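Local coordinates for protein SPD1 nuclease (PDB 2XGR) that cuts DNA as a prophage-encoded extracellular endonuclease, probably with the help of a bound metal ion, at residues 70-75 with 185-191; 62-67 with 130-136; 162-167 with 213-219. All blocks are in the same frame, centred on the assembly; numbering follows the deposited sequence.

Contact 1: 70-75 with 185-191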
loop_
_atom_site.group_PDB
_atom_site.type_symbol
_atom_site.label_atom_id
_atom_site.label_comp_id
_atom_site.label_asym_id
_atom_site.label_seq_id
_atom_site.Cartn_x
_atom_site.Cartn_y
_atom_site.Cartn_z
ATOM N N LEU A 70 -4.182 21.306 -4.272
ATOM C CA LEU A 70 -5.451 21.138 -3.562
ATOM C C LEU A 70 -5.274 20.479 -2.178
ATOM O O LEU A 70 -6.243 20.002 -1.570
ATOM C CB LEU A 70 -6.419 20.324 -4.450
ATOM C CG LEU A 70 -6.828 21.063 -5.738
ATOM C CD1 LEU A 70 -7.685 20.074 -6.532
ATOM C CD2 LEU A 70 -7.620 22.381 -5.351
ATOM N N ASN A 71 -4.014 20.494 -1.692
ATOM C CA ASN A 71 -3.678 19.905 -0.396
ATOM C C ASN A 71 -3.886 18.387 -0.351
ATOM O O ASN A 71 -4.191 17.834 0.722
ATOM C CB ASN A 71 -4.463 20.570 0.727
ATOM C CG ASN A 71 -4.101 22.072 0.880
ATOM O OD1 ASN A 71 -2.909 22.483 0.772
ATOM N ND2 ASN A 71 -5.142 22.905 0.994
ATOM N N ARG A 72 -3.862 17.740 -1.510
ATOM C CA ARG A 72 -4.102 16.292 -1.514
ATOM C C ARG A 72 -2.755 15.604 -1.424
ATOM O O ARG A 72 -1.778 16.001 -2.093
ATOM C CB ARG A 72 -4.789 15.893 -2.876
ATOM C CG ARG A 72 -6.150 16.571 -3.075
ATOM C CD ARG A 72 -6.747 16.229 -4.462
ATOM N NE ARG A 72 -5.835 16.594 -5.568
ATOM C CZ ARG A 72 -6.207 16.728 -6.853
ATOM N NH1 ARG A 72 -7.445 16.397 -7.256
ATOM N NH2 ARG A 72 -5.327 17.142 -7.745
ATOM N N ALA A 73 -2.754 14.441 -0.718
ATOM C CA ALA A 73 -1.536 13.605 -0.756
ATOM C C ALA A 73 -1.294 13.054 -2.164
ATOM O O ALA A 73 -2.232 12.778 -2.927
ATOM C CB ALA A 73 -1.778 12.394 0.198
ATOM N N THR A 74 -0.037 12.811 -2.489
ATOM C CA THR A 74 0.339 12.378 -3.838
ATOM C C THR A 74 0.991 11.014 -3.930
ATOM O O THR A 74 0.827 10.337 -4.964
ATOM C CB THR A 74 1.218 13.420 -4.564
ATOM O OG1 THR A 74 2.383 13.722 -3.798
ATOM C CG2 THR A 74 0.376 14.732 -4.703
ATOM N N PHE A 75 1.785 10.619 -2.924
ATOM C CA PHE A 75 2.190 9.177 -2.839
ATOM C C PHE A 75 2.846 8.926 -1.503
ATOM O O PHE A 75 3.366 9.856 -0.902
ATOM C CB PHE A 75 3.199 8.758 -3.961
ATOM C CG PHE A 75 4.550 9.460 -3.874
ATOM C CD1 PHE A 75 5.644 8.889 -3.140
ATOM C CD2 PHE A 75 4.774 10.634 -4.613
ATOM C CE1 PHE A 75 6.908 9.592 -3.071
ATOM C CE2 PHE A 75 6.026 11.252 -4.602
ATOM C CZ PHE A 75 7.083 10.745 -3.837
ATOM N N PRO A 185 -2.392 7.478 -4.686
ATOM C CA PRO A 185 -3.805 7.755 -4.924
ATOM C C PRO A 185 -3.938 8.329 -6.336
ATOM O O PRO A 185 -3.041 9.080 -6.766
ATOM C CB PRO A 185 -4.166 8.768 -3.827
ATOM C CG PRO A 185 -2.847 9.548 -3.519
ATOM C CD PRO A 185 -1.755 8.433 -3.763
ATOM N N ILE A 186 -5.024 7.948 -7.005
ATOM C CA ILE A 186 -5.301 8.408 -8.366
ATOM C C ILE A 186 -6.529 9.326 -8.323
ATOM O O ILE A 186 -7.636 8.893 -7.961
ATOM C CB ILE A 186 -5.588 7.183 -9.290
ATOM C CG1 ILE A 186 -4.483 6.069 -9.208
ATOM C CG2 ILE A 186 -5.769 7.614 -10.774
ATOM C CD1 ILE A 186 -3.125 6.565 -9.551
ATOM N N TYR A 187 -6.347 10.590 -8.769
ATOM C CA TYR A 187 -7.467 11.572 -8.663
ATOM C C TYR A 187 -7.923 11.913 -10.086
ATOM O O TYR A 187 -7.138 11.803 -11.058
ATOM C CB TYR A 187 -7.038 12.881 -8.011
ATOM C CG TYR A 187 -6.469 12.724 -6.589
ATOM C CD1 TYR A 187 -7.325 12.650 -5.489
ATOM C CD2 TYR A 187 -5.083 12.645 -6.402
ATOM C CE1 TYR A 187 -6.787 12.490 -4.207
ATOM C CE2 TYR A 187 -4.519 12.525 -5.146
ATOM C CZ TYR A 187 -5.411 12.456 -4.034
ATOM O OH TYR A 187 -4.859 12.335 -2.758
ATOM N N SER A 188 -9.161 12.367 -10.158
ATOM C CA SER A 188 -9.689 12.977 -11.353
ATOM C C SER A 188 -9.969 14.422 -11.067
ATOM O O SER A 188 -10.666 14.753 -10.088
ATOM C CB SER A 188 -11.010 12.299 -11.758
ATOM O OG SER A 188 -11.708 13.163 -12.727
ATOM N N GLY A 189 -9.424 15.301 -11.916
ATOM C CA GLY A 189 -9.794 16.745 -11.831
ATOM C C GLY A 189 -9.586 17.357 -10.460
ATOM O O GLY A 189 -8.496 17.232 -9.891
ATOM N N ASN A 190 -10.594 18.070 -9.932
ATOM C CA ASN A 190 -10.527 18.710 -8.611
ATOM C C ASN A 190 -10.926 17.823 -7.408
ATOM O O ASN A 190 -11.029 18.322 -6.296
ATOM C CB ASN A 190 -11.497 19.909 -8.591
ATOM C CG ASN A 190 -11.109 20.958 -9.592
ATOM O OD1 ASN A 190 -9.930 21.271 -9.727
ATOM N ND2 ASN A 190 -12.086 21.453 -10.352
ATOM N N GLU A 191 -11.223 16.549 -7.659
ATOM C CA GLU A 191 -11.802 15.699 -6.634
ATOM C C GLU A 191 -10.773 15.507 -5.514
ATOM O O GLU A 191 -9.599 15.215 -5.790
ATOM C CB GLU A 191 -12.189 14.346 -7.242
ATOM C CG GLU A 191 -13.355 14.451 -8.275
ATOM C CD GLU A 191 -13.597 13.196 -8.994
ATOM O OE1 GLU A 191 -13.025 12.115 -8.630
ATOM O OE2 GLU A 191 -14.431 13.188 -9.913
HETATM O O HOH W 1 -5.987 16.336 -10.612
HETATM O O HOH W 2 -1.067 10.963 -6.762
#

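Contact 2: 62-67 with 130-136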
loop_
_atom_site.group_PDB
_atom_site.type_symbol
_atom_site.label_atom_id
_atom_site.label_comp_id
_atom_site.label_asym_id
_atom_site.label_seq_id
_atom_site.Cartn_x
_atom_site.Cartn_y
_atom_site.Cartn_z
ATOM N N LEU A 62 11.550 6.174 4.053
ATOM C CA LEU A 62 10.157 6.480 3.779
ATOM C C LEU A 62 10.167 7.812 3.068
ATOM O O LEU A 62 10.726 8.765 3.544
ATOM C CB LEU A 62 9.392 6.563 5.088
ATOM C CG LEU A 62 7.943 7.058 5.016
ATOM C CD1 LEU A 62 7.100 5.999 4.280
ATOM C CD2 LEU A 62 7.419 7.298 6.439
ATOM N N GLN A 63 9.610 7.825 1.865
ATOM C CA GLN A 63 9.529 9.062 1.087
ATOM C C GLN A 63 8.058 9.424 0.881
ATOM O O GLN A 63 7.304 8.598 0.386
ATOM C CB GLN A 63 10.320 8.824 -0.211
ATOM C CG GLN A 63 10.625 10.157 -0.932
ATOM C CD GLN A 63 11.940 10.152 -1.748
ATOM O OE1 GLN A 63 12.077 10.993 -2.641
ATOM N NE2 GLN A 63 12.876 9.212 -1.483
ATOM N N LEU A 64 7.651 10.659 1.192
ATOM C CA LEU A 64 6.266 11.043 1.066
ATOM C C LEU A 64 6.159 12.088 -0.030
ATOM O O LEU A 64 6.849 13.090 0.036
ATOM C CB LEU A 64 5.783 11.652 2.370
ATOM C CG LEU A 64 5.792 10.704 3.598
ATOM C CD1 LEU A 64 5.345 11.439 4.902
ATOM C CD2 LEU A 64 4.934 9.491 3.280
ATOM N N GLY A 65 5.229 11.945 -0.947
ATOM C CA GLY A 65 5.111 12.983 -1.950
ATOM C C GLY A 65 4.559 14.284 -1.355
ATOM O O GLY A 65 4.004 14.305 -0.280
ATOM N N GLU A 66 4.809 15.394 -2.038
ATOM C CA GLU A 66 4.210 16.692 -1.585
ATOM C C GLU A 66 2.665 16.668 -1.498
ATOM O O GLU A 66 1.966 15.866 -2.171
ATOM C CB GLU A 66 4.634 17.802 -2.612
ATOM C CG GLU A 66 3.799 17.602 -3.895
ATOM C CD GLU A 66 4.279 18.378 -5.071
ATOM O OE1 GLU A 66 4.626 19.561 -4.891
ATOM O OE2 GLU A 66 4.335 17.786 -6.171
ATOM N N LEU A 67 2.103 17.503 -0.624
ATOM C CA LEU A 67 0.698 17.844 -0.772
ATOM C C LEU A 67 0.576 18.769 -1.954
ATOM O O LEU A 67 1.389 19.686 -2.116
ATOM C CB LEU A 67 0.179 18.562 0.469
ATOM C CG LEU A 67 0.235 17.728 1.756
ATOM C CD1 LEU A 67 -0.318 18.599 2.908
ATOM C CD2 LEU A 67 -0.670 16.457 1.577
ATOM N N LEU A 130 3.529 6.087 10.986
ATOM C CA LEU A 130 3.050 7.496 10.917
ATOM C C LEU A 130 1.624 7.665 11.399
ATOM O O LEU A 130 0.754 6.872 11.085
ATOM C CB LEU A 130 3.038 8.020 9.468
ATOM C CG LEU A 130 4.386 7.982 8.760
ATOM C CD1 LEU A 130 4.063 8.487 7.349
ATOM C CD2 LEU A 130 5.420 8.910 9.493
ATOM N N ASN A 131 1.428 8.685 12.232
ATOM C CA ASN A 131 0.109 9.012 12.795
ATOM C C ASN A 131 -0.231 10.419 12.308
ATOM O O ASN A 131 0.561 11.349 12.514
ATOM C CB ASN A 131 0.235 9.078 14.329
ATOM C CG ASN A 131 0.415 7.693 14.960
ATOM O OD1 ASN A 131 -0.507 6.880 14.926
ATOM N ND2 ASN A 131 1.607 7.415 15.502
ATOM N N ASP A 132 -1.410 10.556 11.716
ATOM C CA ASP A 132 -1.933 11.871 11.310
ATOM C C ASP A 132 -1.084 12.668 10.344
ATOM O O ASP A 132 -1.166 13.892 10.355
ATOM C CB ASP A 132 -2.255 12.760 12.524
ATOM C CG ASP A 132 -3.747 13.003 12.671
ATOM O OD1 ASP A 132 -4.356 12.353 13.569
ATOM O OD2 ASP A 132 -4.314 13.816 11.872
ATOM N N GLU A 133 -0.274 12.020 9.515
ATOM C CA GLU A 133 0.577 12.746 8.568
ATOM C C GLU A 133 -0.217 12.915 7.271
ATOM O O GLU A 133 -0.592 11.940 6.630
ATOM C CB GLU A 133 1.887 11.940 8.354
ATOM C CG GLU A 133 2.700 12.308 7.068
ATOM C CD GLU A 133 2.917 13.791 6.991
ATOM O OE1 GLU A 133 3.232 14.345 8.061
ATOM O OE2 GLU A 133 2.516 14.484 6.021
ATOM N N PRO A 134 -0.552 14.177 6.875
ATOM C CA PRO A 134 -1.489 14.275 5.769
ATOM C C PRO A 134 -0.935 13.718 4.459
ATOM O O PRO A 134 -1.742 13.381 3.575
ATOM C CB PRO A 134 -1.742 15.801 5.646
ATOM C CG PRO A 134 -0.657 16.403 6.399
ATOM C CD PRO A 134 -0.345 15.479 7.522
ATOM N N ARG A 135 0.381 13.760 4.291
ATOM C CA ARG A 135 0.988 13.212 3.029
ATOM C C ARG A 135 0.897 11.692 2.919
ATOM O O ARG A 135 1.162 11.127 1.853
ATOM C CB ARG A 135 2.446 13.546 2.947
ATOM C CG ARG A 135 2.589 15.065 2.729
ATOM C CD ARG A 135 4.058 15.399 2.979
ATOM N NE ARG A 135 4.181 16.835 3.099
ATOM C CZ ARG A 135 3.892 17.579 4.173
ATOM N NH1 ARG A 135 3.267 17.095 5.295
ATOM N NH2 ARG A 135 4.260 18.858 4.101
ATOM N N ASN A 136 0.477 11.049 4.013
ATOM C CA ASN A 136 0.186 9.597 3.997
ATOM C C ASN A 136 -1.291 9.279 4.265
ATOM O O ASN A 136 -1.669 8.146 4.606
ATOM C CB ASN A 136 1.081 8.913 5.050
ATOM C CG ASN A 136 1.109 7.405 4.877
ATOM O OD1 ASN A 136 1.358 6.938 3.757
ATOM N ND2 ASN A 136 0.726 6.609 5.960
HETATM O O HOH W 3 1.815 12.678 -0.433
#

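Contact 3: 162-167 with 213-219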
loop_
_atom_site.group_PDB
_atom_site.type_symbol
_atom_site.label_atom_id
_atom_site.label_comp_id
_atom_site.label_asym_id
_atom_site.label_seq_id
_atom_site.Cartn_x
_atom_site.Cartn_y
_atom_site.Cartn_z
ATOM N N TYR A 162 -5.818 -6.876 2.862
ATOM C CA TYR A 162 -5.512 -8.173 2.261
ATOM C C TYR A 162 -4.064 -8.156 1.799
ATOM O O TYR A 162 -3.276 -9.103 2.060
ATOM C CB TYR A 162 -6.445 -8.345 0.989
ATOM C CG TYR A 162 -6.085 -9.556 0.153
ATOM C CD1 TYR A 162 -6.791 -10.766 0.304
ATOM C CD2 TYR A 162 -5.000 -9.535 -0.736
ATOM C CE1 TYR A 162 -6.493 -11.868 -0.447
ATOM C CE2 TYR A 162 -4.659 -10.675 -1.457
ATOM C CZ TYR A 162 -5.436 -11.840 -1.290
ATOM O OH TYR A 162 -5.081 -12.994 -1.969
ATOM N N TYR A 163 -3.678 -7.082 1.128
ATOM C CA TYR A 163 -2.334 -7.062 0.490
ATOM C C TYR A 163 -1.260 -6.780 1.561
ATOM O O TYR A 163 -0.199 -7.429 1.597
ATOM C CB TYR A 163 -2.261 -5.934 -0.585
ATOM C CG TYR A 163 -3.251 -6.268 -1.682
ATOM C CD1 TYR A 163 -2.905 -7.122 -2.744
ATOM C CD2 TYR A 163 -4.551 -5.836 -1.548
ATOM C CE1 TYR A 163 -3.883 -7.543 -3.669
ATOM C CE2 TYR A 163 -5.567 -6.225 -2.503
ATOM C CZ TYR A 163 -5.195 -7.081 -3.562
ATOM O OH TYR A 163 -6.205 -7.467 -4.415
ATOM N N GLU A 164 -1.499 -5.781 2.416
ATOM C CA GLU A 164 -0.490 -5.398 3.409
ATOM C C GLU A 164 -0.231 -6.507 4.442
ATOM O O GLU A 164 0.911 -6.757 4.761
ATOM C CB GLU A 164 -0.924 -4.115 4.121
ATOM C CG GLU A 164 -0.797 -2.906 3.134
ATOM C CD GLU A 164 -1.047 -1.557 3.834
ATOM O OE1 GLU A 164 -0.639 -0.543 3.207
ATOM O OE2 GLU A 164 -1.618 -1.536 4.962
ATOM N N ASN A 165 -1.260 -7.227 4.898
ATOM C CA ASN A 165 -1.014 -8.338 5.812
ATOM C C ASN A 165 -0.174 -9.433 5.145
ATOM O O ASN A 165 0.680 -10.081 5.783
ATOM C CB ASN A 165 -2.340 -8.959 6.340
ATOM C CG ASN A 165 -2.927 -8.198 7.560
ATOM O OD1 ASN A 165 -3.958 -8.624 8.190
ATOM N ND2 ASN A 165 -2.312 -7.096 7.893
ATOM N N ARG A 166 -0.420 -9.670 3.877
ATOM C CA ARG A 166 0.361 -10.718 3.218
ATOM C C ARG A 166 1.780 -10.262 2.970
ATOM O O ARG A 166 2.703 -11.085 3.100
ATOM C CB ARG A 166 -0.349 -11.130 1.936
ATOM C CG ARG A 166 -1.601 -11.980 2.223
ATOM C CD ARG A 166 -2.451 -12.208 1.003
ATOM N NE ARG A 166 -3.554 -13.165 1.348
ATOM C CZ ARG A 166 -4.583 -12.863 2.154
ATOM N NH1 ARG A 166 -4.787 -11.658 2.682
ATOM N NH2 ARG A 166 -5.497 -13.797 2.433
ATOM N N LEU A 167 1.971 -8.980 2.596
ATOM C CA LEU A 167 3.319 -8.426 2.461
ATOM C C LEU A 167 4.089 -8.487 3.816
ATOM O O LEU A 167 5.306 -8.822 3.853
ATOM C CB LEU A 167 3.220 -6.976 1.965
ATOM C CG LEU A 167 2.823 -6.873 0.476
ATOM C CD1 LEU A 167 2.520 -5.375 0.238
ATOM C CD2 LEU A 167 4.014 -7.441 -0.365
ATOM N N ILE A 213 6.908 -10.628 -5.880
ATOM C CA ILE A 213 6.156 -11.180 -4.756
ATOM C C ILE A 213 4.722 -11.492 -5.213
ATOM O O ILE A 213 4.083 -10.654 -5.846
ATOM C CB ILE A 213 6.085 -10.126 -3.620
ATOM C CG1 ILE A 213 7.465 -9.954 -2.971
ATOM C CG2 ILE A 213 5.061 -10.658 -2.509
ATOM C CD1 ILE A 213 7.683 -8.690 -2.048
ATOM N N ARG A 214 4.223 -12.696 -4.899
ATOM C CA ARG A 214 2.858 -13.079 -5.286
ATOM C C ARG A 214 1.998 -13.222 -4.056
ATOM O O ARG A 214 2.368 -13.896 -3.117
ATOM C CB ARG A 214 2.880 -14.454 -6.038
ATOM C CG ARG A 214 3.958 -14.476 -7.162
ATOM C CD ARG A 214 3.485 -14.421 -8.617
ATOM N NE ARG A 214 4.659 -14.722 -9.461
ATOM C CZ ARG A 214 5.159 -13.926 -10.407
ATOM N NH1 ARG A 214 4.527 -12.805 -10.739
ATOM N NH2 ARG A 214 6.285 -14.271 -11.044
ATOM N N LEU A 215 0.956 -12.412 -4.021
ATOM C CA LEU A 215 0.021 -12.428 -2.907
ATOM C C LEU A 215 -1.275 -13.181 -3.190
ATOM O O LEU A 215 -2.154 -13.220 -2.306
ATOM C CB LEU A 215 -0.291 -10.993 -2.481
ATOM C CG LEU A 215 0.968 -10.145 -2.200
ATOM C CD1 LEU A 215 0.516 -8.742 -1.665
ATOM C CD2 LEU A 215 1.844 -10.850 -1.192
ATOM N N ASN A 216 -1.320 -13.891 -4.320
ATOM C CA ASN A 216 -2.456 -14.755 -4.694
ATOM C C ASN A 216 -3.785 -14.057 -4.985
ATOM O O ASN A 216 -4.859 -14.591 -4.751
ATOM C CB ASN A 216 -2.630 -15.935 -3.702
ATOM C CG ASN A 216 -3.233 -17.127 -4.387
ATOM O OD1 ASN A 216 -2.726 -17.508 -5.456
ATOM N ND2 ASN A 216 -4.277 -17.770 -3.770
ATOM N N SER A 217 -3.727 -12.825 -5.505
ATOM C CA SER A 217 -4.942 -12.133 -5.864
ATOM C C SER A 217 -5.046 -12.127 -7.409
ATOM O O SER A 217 -4.036 -11.822 -8.068
ATOM C CB SER A 217 -4.740 -10.700 -5.355
ATOM O OG SER A 217 -5.503 -9.830 -6.036
ATOM N N ASN A 218 -6.266 -12.051 -7.919
ATOM C CA ASN A 218 -6.435 -11.935 -9.388
ATOM C C ASN A 218 -6.165 -10.500 -9.922
ATOM O O ASN A 218 -6.202 -10.298 -11.136
ATOM C CB ASN A 218 -7.890 -12.281 -9.773
ATOM C CG ASN A 218 -8.219 -13.708 -9.544
ATOM O OD1 ASN A 218 -7.379 -14.610 -9.696
ATOM N ND2 ASN A 218 -9.443 -13.943 -9.099
ATOM N N LYS A 219 -5.794 -9.574 -9.038
ATOM C CA LYS A 219 -5.603 -8.173 -9.406
ATOM C C LYS A 219 -4.113 -7.826 -9.639
ATOM O O LYS A 219 -3.830 -6.683 -9.990
ATOM C CB LYS A 219 -6.168 -7.272 -8.296
ATOM C CG LYS A 219 -7.652 -7.397 -8.105
ATOM C CD LYS A 219 -8.174 -6.288 -7.168
ATOM C CE LYS A 219 -9.593 -6.561 -6.762
ATOM N NZ LYS A 219 -10.387 -6.208 -7.980
HETATM O O HOH W 4 -5.457 -16.348 -1.402
#

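Contact 1: 70-75 with 185-191
The guanidinium of R72 lies flat over one face of the Y187 ring, a cation-pi stack with centres 4.4 Å apart and planes only 19° from parallel. It joins the loop between strands 61-64 and 76-80 to the end of strand 178-186, where the chain leaves the large antiparallel sheet through a type II' turn, S188 to E191. The two side chains slide past each other in opposite directions, and R72 CD makes a CH-pi contact over the same ring face, 3.8 Å from the Y187 centroid. A bend at chi3 (-56°) turns the guanidinium into the turn. There NH1 spends two nearly straight bonds, 2.9 Å to E191 O and 3.0 Å to G189 O, both oxygens close to the guanidinium plane, though NH1 is tilted out of each carbonyl plane. NE is salt-bridged to D68, and NH2 reaches G189 O through a water, which leaves the group little freedom to rotate. L70 CD1 lies over the centre of its other face and also packs on N190 CA. At the far end of the ring, Y187 OH donates to an in-plane lone pair of A73 O, 2.7 Å away. P185 CG packs against the same A73 O.

Contact 2: 62-67 with 130-136
L62 and L130 meet tip to tip, L62 CD2 standing 3.7 Å from L130 CD1. The contact lays the edge strand 61-64 and the loop after it along the connection between helix 125-128 and strand 137-139. That connection ends in the short 3-10 segment 134-135 just before strand 137-139, which pairs with strand 119-121; helix 142-146 follows, a succession consistent with the beta-beta-alpha finger of the His-Me nuclease clan.

Apolar packing carries most of the interface. L64 CD1 touches both L130 CD1 and E133 CG, the latter at 3.5 Å, while L64 CB rests on R135 CB. L67 crosses both P134 and R135 at about a right angle; its CD1 faces the proline ring, and its CG lies 3.7 Å from R135 CG. The same L67 CG also sits over one face of the R135 guanidinium, offset toward the rim.

The charged pair lies within 130-136. E133 is bent at chi2 (51°), which folds its carboxylate back on R135. OE2 then accepts twice: R135 NH1 arrives on the syn side in a 2.8 Å salt bridge, and R135 N arrives on the anti side, both somewhat out of the carboxylate plane. Two donors on one oxygen tie the arginine's backbone and side chain to the same carboxylate.

Further polar bonds hold the 130-136 loop itself. N136 N bonds to E133 O, the side-chain oxygen N136 OD1 accepts from V123 N and also bonds S76 OG, and L130 O is tied to H121 NE2 of strand 119-121. Across the contact, the carbonyl of G65 points at the arginine's aliphatic chain, with G65 O 3.4 Å from R135 CG, and a water stands 2.7 Å from that same G65 O.

Contact 3: 162-167 with 213-219
L215 drives its isobutyl group against helix 160-173: CD1 lies 3.7 Å from L167 CG and 3.6 Å from Y163 O. With CG beside its own backbone N (chi1 -53°), the leucine has CD1 turned to Y163 and L167 and CD2 to R166 CB, and L167 CD2 goes on to touch I213 CG2. The helix thus packs on the end of strand 209-214 in the large antiparallel sheet, with Y201 of strand 196-204 also touching L167 and L215. Y162 swings CG opposite its backbone N (chi1 171°), bringing OH to 3.0 Å from L215 O. Y163 instead keeps CG beside the N, and CD2 of Y162 comes over the centre of its ring. R166 runs extended from CG to NE; Y162 CE1 lies over the centre of one face of its guanidinium, and NH1 bonds Y162 O and D154 O. At the rim of the Y163 ring, S217 OG donates to Y163 OH at 3.0 Å; that hydroxyl also bonds P157 O. The serine has its OG turned from its backbone N (chi1 156°), where it accepts from K219 N in an ST turn, and K219 CD lies 3.6 Å from Y163 OH.

How the contacts relate
All three contacts reach the same eight-stranded antiparallel sheet, contact 3 on the opposite side of the chain's centre from the other two. Contacts 1 and 2 are neighbours, their centres about 13 Å apart, and they touch directly: T74 OG1 probably bonds E66 O and F75 O probably bonds G65 N, just beyond the end of strand 61-64, where its pairing with strand 76-80 runs out. Contact 3 lies about 25 Å from contact 1 and 23 Å from contact 2 between centres. Along the chain the segments of contact 1 alternate with those of each of the others, whereas contact 2 closes before contact 3 opens. Helix 160-173 of contact 3 directly precedes strand 178-186 of contact 1, and the crossing segments tie loops and helix to one sheet.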